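Local coordinates for CELL WALL surface anchor family protein (Streptococcus pneumoniae, PDB 2Y1V) that builds the backbone of the pneumococcal pilus as its major pilin, a cell-wall-anchored structural subunit that probably polymerises end to end into fibres, at residues T293-N298 and P406-P411; G127-G132 and A204-A209. All coordinates share one frame; numbering follows the deposited sequence.

Contact 1: T293-N298 and P406-P411. With NI (nickel (II) ion), chain D.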
loop_
_atom_site.group_PDB
_atom_site.type_symbol
_atom_site.label_atom_id
_atom_site.label_comp_id
_atom_site.label_asym_id
_atom_site.label_seq_id
_atom_site.Cartn_x
_atom_site.Cartn_y
_atom_site.Cartn_z
ATOM N N THR A 293 -2.476 0.330 -3.709
ATOM C CA THR A 293 -2.530 0.939 -5.031
ATOM C C THR A 293 -3.567 0.240 -5.872
ATOM O O THR A 293 -3.782 -0.963 -5.738
ATOM C CB THR A 293 -1.161 0.912 -5.751
ATOM O OG1 THR A 293 -0.143 1.284 -4.822
ATOM C CG2 THR A 293 -1.144 1.910 -6.914
ATOM N N PHE A 294 -4.229 0.993 -6.735
ATOM C CA PHE A 294 -5.219 0.397 -7.630
ATOM C C PHE A 294 -4.727 0.618 -9.033
ATOM O O PHE A 294 -4.539 1.753 -9.464
ATOM C CB PHE A 294 -6.601 1.039 -7.458
ATOM C CG PHE A 294 -7.628 0.549 -8.449
ATOM C CD1 PHE A 294 -8.167 -0.723 -8.336
ATOM C CD2 PHE A 294 -8.066 1.369 -9.482
ATOM C CE1 PHE A 294 -9.124 -1.182 -9.242
ATOM C CE2 PHE A 294 -9.030 0.919 -10.398
ATOM C CZ PHE A 294 -9.564 -0.361 -10.276
ATOM N N ASN A 295 -4.530 -0.482 -9.737
ATOM C CA ASN A 295 -3.898 -0.473 -11.035
ATOM C C ASN A 295 -4.873 -1.008 -12.056
ATOM O O ASN A 295 -5.260 -2.177 -11.996
ATOM C CB ASN A 295 -2.645 -1.337 -10.989
ATOM C CG ASN A 295 -1.580 -0.757 -10.098
ATOM O OD1 ASN A 295 -0.839 0.137 -10.509
ATOM N ND2 ASN A 295 -1.476 -1.275 -8.870
ATOM N N TYR A 296 -5.270 -0.145 -12.987
ATOM C CA TYR A 296 -6.384 -0.429 -13.887
ATOM C C TYR A 296 -6.099 0.123 -15.285
ATOM O O TYR A 296 -5.137 0.856 -15.493
ATOM C CB TYR A 296 -7.669 0.204 -13.341
ATOM C CG TYR A 296 -7.697 1.719 -13.468
ATOM C CD1 TYR A 296 -6.941 2.530 -12.623
ATOM C CD2 TYR A 296 -8.480 2.343 -14.438
ATOM C CE1 TYR A 296 -6.965 3.948 -12.735
ATOM C CE2 TYR A 296 -8.510 3.734 -14.559
ATOM C CZ TYR A 296 -7.746 4.524 -13.708
ATOM O OH TYR A 296 -7.767 5.894 -13.852
ATOM N N GLY A 297 -6.936 -0.245 -16.241
ATOM C CA GLY A 297 -6.767 0.214 -17.597
ATOM C C GLY A 297 -7.690 -0.474 -18.562
ATOM O O GLY A 297 -8.295 -1.516 -18.245
ATOM N N ASN A 298 -7.834 0.123 -19.741
ATOM C CA ASN A 298 -8.506 -0.573 -20.839
ATOM C C ASN A 298 -7.569 -1.615 -21.454
ATOM O O ASN A 298 -8.011 -2.535 -22.143
ATOM C CB ASN A 298 -8.988 0.428 -21.890
ATOM C CG ASN A 298 -10.259 1.142 -21.464
ATOM O OD1 ASN A 298 -10.886 0.772 -20.468
ATOM N ND2 ASN A 298 -10.660 2.149 -22.230
ATOM N N PRO A 406 -3.802 4.557 -17.799
ATOM C CA PRO A 406 -3.791 5.758 -16.976
ATOM C C PRO A 406 -2.879 5.552 -15.776
ATOM O O PRO A 406 -2.554 4.411 -15.446
ATOM C CB PRO A 406 -5.244 5.886 -16.481
ATOM C CG PRO A 406 -6.061 4.920 -17.328
ATOM C CD PRO A 406 -5.100 3.853 -17.766
ATOM N N LYS A 407 -2.474 6.650 -15.137
ATOM C CA LYS A 407 -1.767 6.570 -13.873
ATOM C C LYS A 407 -2.628 5.772 -12.888
ATOM O O LYS A 407 -3.853 5.768 -13.003
ATOM C CB LYS A 407 -1.453 7.976 -13.345
ATOM C CG LYS A 407 -2.656 8.768 -12.809
ATOM C CD LYS A 407 -2.267 10.216 -12.456
ATOM C CE LYS A 407 -3.471 10.996 -11.915
ATOM N NZ LYS A 407 -3.110 12.361 -11.413
ATOM N N PRO A 408 -2.000 5.073 -11.932
ATOM C CA PRO A 408 -2.766 4.268 -10.968
ATOM C C PRO A 408 -3.480 5.127 -9.902
ATOM O O PRO A 408 -3.091 6.273 -9.681
ATOM C CB PRO A 408 -1.686 3.401 -10.320
ATOM C CG PRO A 408 -0.449 4.244 -10.411
ATOM C CD PRO A 408 -0.546 4.907 -11.757
ATOM N N LEU A 409 -4.516 4.591 -9.259
ATOM C CA LEU A 409 -5.092 5.283 -8.121
ATOM C C LEU A 409 -4.270 4.956 -6.883
ATOM O O LEU A 409 -3.917 3.802 -6.646
ATOM C CB LEU A 409 -6.556 4.916 -7.909
ATOM C CG LEU A 409 -7.508 5.322 -9.029
ATOM C CD1 LEU A 409 -8.902 4.882 -8.674
ATOM C CD2 LEU A 409 -7.479 6.828 -9.279
ATOM N N ASP A 410 -3.954 5.974 -6.095
ATOM C CA ASP A 410 -3.107 5.758 -4.942
ATOM C C ASP A 410 -3.672 6.528 -3.774
ATOM O O ASP A 410 -3.356 7.705 -3.596
ATOM C CB ASP A 410 -1.666 6.186 -5.230
ATOM C CG ASP A 410 -0.661 5.595 -4.244
ATOM O OD1 ASP A 410 -1.044 4.742 -3.417
ATOM O OD2 ASP A 410 0.539 5.984 -4.302
ATOM N N PRO A 411 -4.524 5.866 -2.981
ATOM C CA PRO A 411 -5.084 6.499 -1.803
ATOM C C PRO A 411 -4.046 6.677 -0.691
ATOM O O PRO A 411 -3.085 5.910 -0.592
ATOM C CB PRO A 411 -6.166 5.510 -1.343
ATOM C CG PRO A 411 -5.728 4.200 -1.830
ATOM C CD PRO A 411 -4.951 4.461 -3.116
HETATM NI NI NI D . -1.286 4.208 -1.094
HETATM O O HOH W 1 -3.383 2.105 -14.039
#
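Two torsions set the side chains of Phe294 and Tyr296 against Leu409 and Pro406. In Phe294, CG lies anti to the backbone N (chi1 175°), which lays the ring alongside the leucine branch, with Phe294 CD2 3.7 Å from Leu409 CD1. In Tyr296, CG sits between the backbone N and the carbonyl carbon (chi1 72°), which brings the ring against Pro406, Lys407 and Leu409: Tyr296 CE1 comes to 4.0 Å from Leu409 CG, while the Tyr296 and Pro406 side chains cross at about a right angle, with Pro406 CB 3.6 Å from Tyr296 OH. That hydroxyl is hydrogen-bonded to Gly127 O. The backbones are joined by a single antiparallel bridge, the hydrogen-bonded pair Phe294-Leu409, with both rings on one side of it. Its two bonds are reciprocal, Phe294 N to Leu409 O and Leu409 N to Phe294 O, both 2.8 Å. The loop before strand 415-426 thus borders one edge of strand 288-297, whose other edge pairs with strand 208-214 in the sheet of a Cna-B-like pilin domain. Farther toward Pro406 the backbones spread, and a water links Tyr296 O with Pro406 O. On the opposite side of the bridge from the two rings, Pro408 CB packs 3.4 Å from Asn295 OD1, side chains parallel. Beyond Leu409 the loop turns to a nickel ion, bound by Asp410 OD1 at 2.4 Å and Pro411 O at 2.5 Å; Asp291 and Glu413 also supply ligands.

Contact 2: G127-G132 and A204-A209; sequences GATLTG and ANYATA
Asn205 makes the firm part of this contact, its amide nitrogen gripping two successive carbonyls of strand 129-134. ND2 of Asn205 is 2.7 Å from Thr131 O, in the plane of that carbonyl and on a lone pair, and 3.3 Å from Leu130 O, where it stands above the carbonyl plane. CG of Asn205 is anti to its own carbonyl carbon (chi1 -66°), which directs the amide at the strand; the two bonds limit its rotation, though both acceptors are tilted from its plane. A water bridges the two segments: it accepts from Asn205 N at 2.8 Å and from Thr129 OG1, and donates to Leu130 O. With Asn298 ND2 as a further donor, Leu130 O gathers three partners.

The rest is looser. Thr131 reaches Ala204 only through CG2, 4.0 Å from Ala204 CA, and its hydroxyl turns instead to Thr157. Thr129 OG1 meets the edge of the Tyr206 ring, in its plane, 3.7 Å from CE1; the methyl of Ala204 lies over the centre of one face of that ring. Tyr206 OH is buried with no polar partner in the model. Asn205 is partly exposed, whereas Tyr206 and the facing strand residues are buried.

Side-chain-to-backbone bonds and one bridging water, without strand pairing, join the loop leading into strand 208-214 of a Cna-B-like domain to strand 129-134, consistent with a junction between successive beta domains of an elongated pilin.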
loop_
_atom_site.group_PDB
_atom_site.type_symbol
_atom_site.label_atom_id
_atom_site.label_comp_id
_atom_site.label_asym_id
_atom_site.label_seq_id
_atom_site.Cartn_x
_atom_site.Cartn_y
_atom_site.Cartn_z
ATOM N N GLY A 127 -6.480 11.006 -16.014
ATOM C CA GLY A 127 -6.480 9.551 -16.078
ATOM C C GLY A 127 -7.831 8.926 -16.382
ATOM O O GLY A 127 -8.163 7.866 -15.851
ATOM N N ALA A 128 -8.625 9.571 -17.229
ATOM C CA ALA A 128 -9.892 8.966 -17.628
ATOM C C ALA A 128 -9.676 8.028 -18.811
ATOM O O ALA A 128 -8.782 8.236 -19.637
ATOM C CB ALA A 128 -10.927 10.034 -17.961
ATOM N N THR A 129 -10.484 6.979 -18.875
ATOM C CA THR A 129 -10.409 6.029 -19.965
ATOM C C THR A 129 -11.722 6.084 -20.731
ATOM O O THR A 129 -12.753 6.516 -20.189
ATOM C CB THR A 129 -10.164 4.570 -19.463
ATOM O OG1 THR A 129 -11.175 4.194 -18.528
ATOM C CG2 THR A 129 -8.842 4.434 -18.775
ATOM N N LEU A 130 -11.694 5.633 -21.979
ATOM C CA LEU A 130 -12.894 5.610 -22.795
ATOM C C LEU A 130 -13.872 4.575 -22.252
ATOM O O LEU A 130 -13.484 3.425 -22.010
ATOM C CB LEU A 130 -12.545 5.269 -24.237
ATOM C CG LEU A 130 -11.709 6.308 -24.960
ATOM C CD1 LEU A 130 -11.334 5.812 -26.340
ATOM C CD2 LEU A 130 -12.443 7.650 -25.020
ATOM N N THR A 131 -15.131 4.984 -22.072
ATOM C CA THR A 131 -16.182 4.081 -21.603
ATOM C C THR A 131 -17.240 3.724 -22.661
ATOM O O THR A 131 -17.176 2.665 -23.267
ATOM C CB THR A 131 -16.902 4.638 -20.362
ATOM O OG1 THR A 131 -17.296 5.996 -20.597
ATOM C CG2 THR A 131 -15.995 4.563 -19.143
ATOM N N GLY A 132 -18.224 4.596 -22.863
ATOM C CA GLY A 132 -19.326 4.315 -23.793
ATOM C C GLY A 132 -19.036 4.708 -25.229
ATOM O O GLY A 132 -18.150 5.517 -25.501
ATOM N N ALA A 204 -17.595 0.923 -18.041
ATOM C CA ALA A 204 -16.166 0.750 -17.949
ATOM C C ALA A 204 -15.731 -0.335 -18.927
ATOM O O ALA A 204 -16.494 -1.250 -19.211
ATOM C CB ALA A 204 -15.778 0.382 -16.529
ATOM N N ASN A 205 -14.508 -0.228 -19.446
ATOM C CA ASN A 205 -13.979 -1.277 -20.301
ATOM C C ASN A 205 -12.635 -1.769 -19.810
ATOM O O ASN A 205 -11.689 -1.794 -20.591
ATOM C CB ASN A 205 -13.799 -0.775 -21.730
ATOM C CG ASN A 205 -15.094 -0.442 -22.394
ATOM O OD1 ASN A 205 -15.979 -1.289 -22.504
ATOM N ND2 ASN A 205 -15.217 0.801 -22.862
ATOM N N TYR A 206 -12.537 -2.144 -18.532
ATOM C CA TYR A 206 -11.238 -2.567 -17.990
ATOM C C TYR A 206 -10.762 -3.947 -18.424
ATOM O O TYR A 206 -11.522 -4.927 -18.413
ATOM C CB TYR A 206 -11.168 -2.455 -16.465
ATOM C CG TYR A 206 -11.429 -1.070 -15.944
ATOM C CD1 TYR A 206 -11.396 0.034 -16.790
ATOM C CD2 TYR A 206 -11.676 -0.857 -14.605
ATOM C CE1 TYR A 206 -11.649 1.307 -16.309
ATOM C CE2 TYR A 206 -11.914 0.420 -14.115
ATOM C CZ TYR A 206 -11.914 1.480 -14.968
ATOM O OH TYR A 206 -12.144 2.724 -14.471
ATOM N N ALA A 207 -9.487 -3.989 -18.808
ATOM C CA ALA A 207 -8.787 -5.230 -19.114
ATOM C C ALA A 207 -8.115 -5.735 -17.849
ATOM O O ALA A 207 -7.948 -6.940 -17.667
ATOM C CB ALA A 207 -7.747 -5.017 -20.227
ATOM N N THR A 208 -7.759 -4.798 -16.975
ATOM C CA THR A 208 -7.149 -5.096 -15.688
ATOM C C THR A 208 -7.887 -4.304 -14.616
ATOM O O THR A 208 -8.432 -3.235 -14.893
ATOM C CB THR A 208 -5.640 -4.683 -15.663
ATOM O OG1 THR A 208 -4.910 -5.487 -16.595
ATOM C CG2 THR A 208 -5.033 -4.901 -14.307
ATOM N N ALA A 209 -7.885 -4.834 -13.401
ATOM C CA ALA A 209 -8.395 -4.150 -12.218
ATOM C C ALA A 209 -7.867 -4.891 -10.989
ATOM O O ALA A 209 -8.488 -5.819 -10.458
ATOM C CB ALA A 209 -9.903 -4.063 -12.217
HETATM O O HOH W 2 -12.990 2.088 -19.456
#

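Contacts 1 and 2 are neighbours, their centres about 11 Å apart, and both reach the sheet in which strands 288-297 and 208-214 lie side by side. They are joined directly where Gly297 O meets Ala207 N at 2.8 Å, probably a hydrogen bond. Both are mostly buried, but contact 1 covers more than twice the area and lies nearer the centre of the chain, with its proline-rich loop partly exposed. Its chemistry is reciprocal backbone bonding, aromatic and aliphatic packing and a metal site; contact 2 relies on one asparagine side chain and a water. Strand 149-167 touches residues of both.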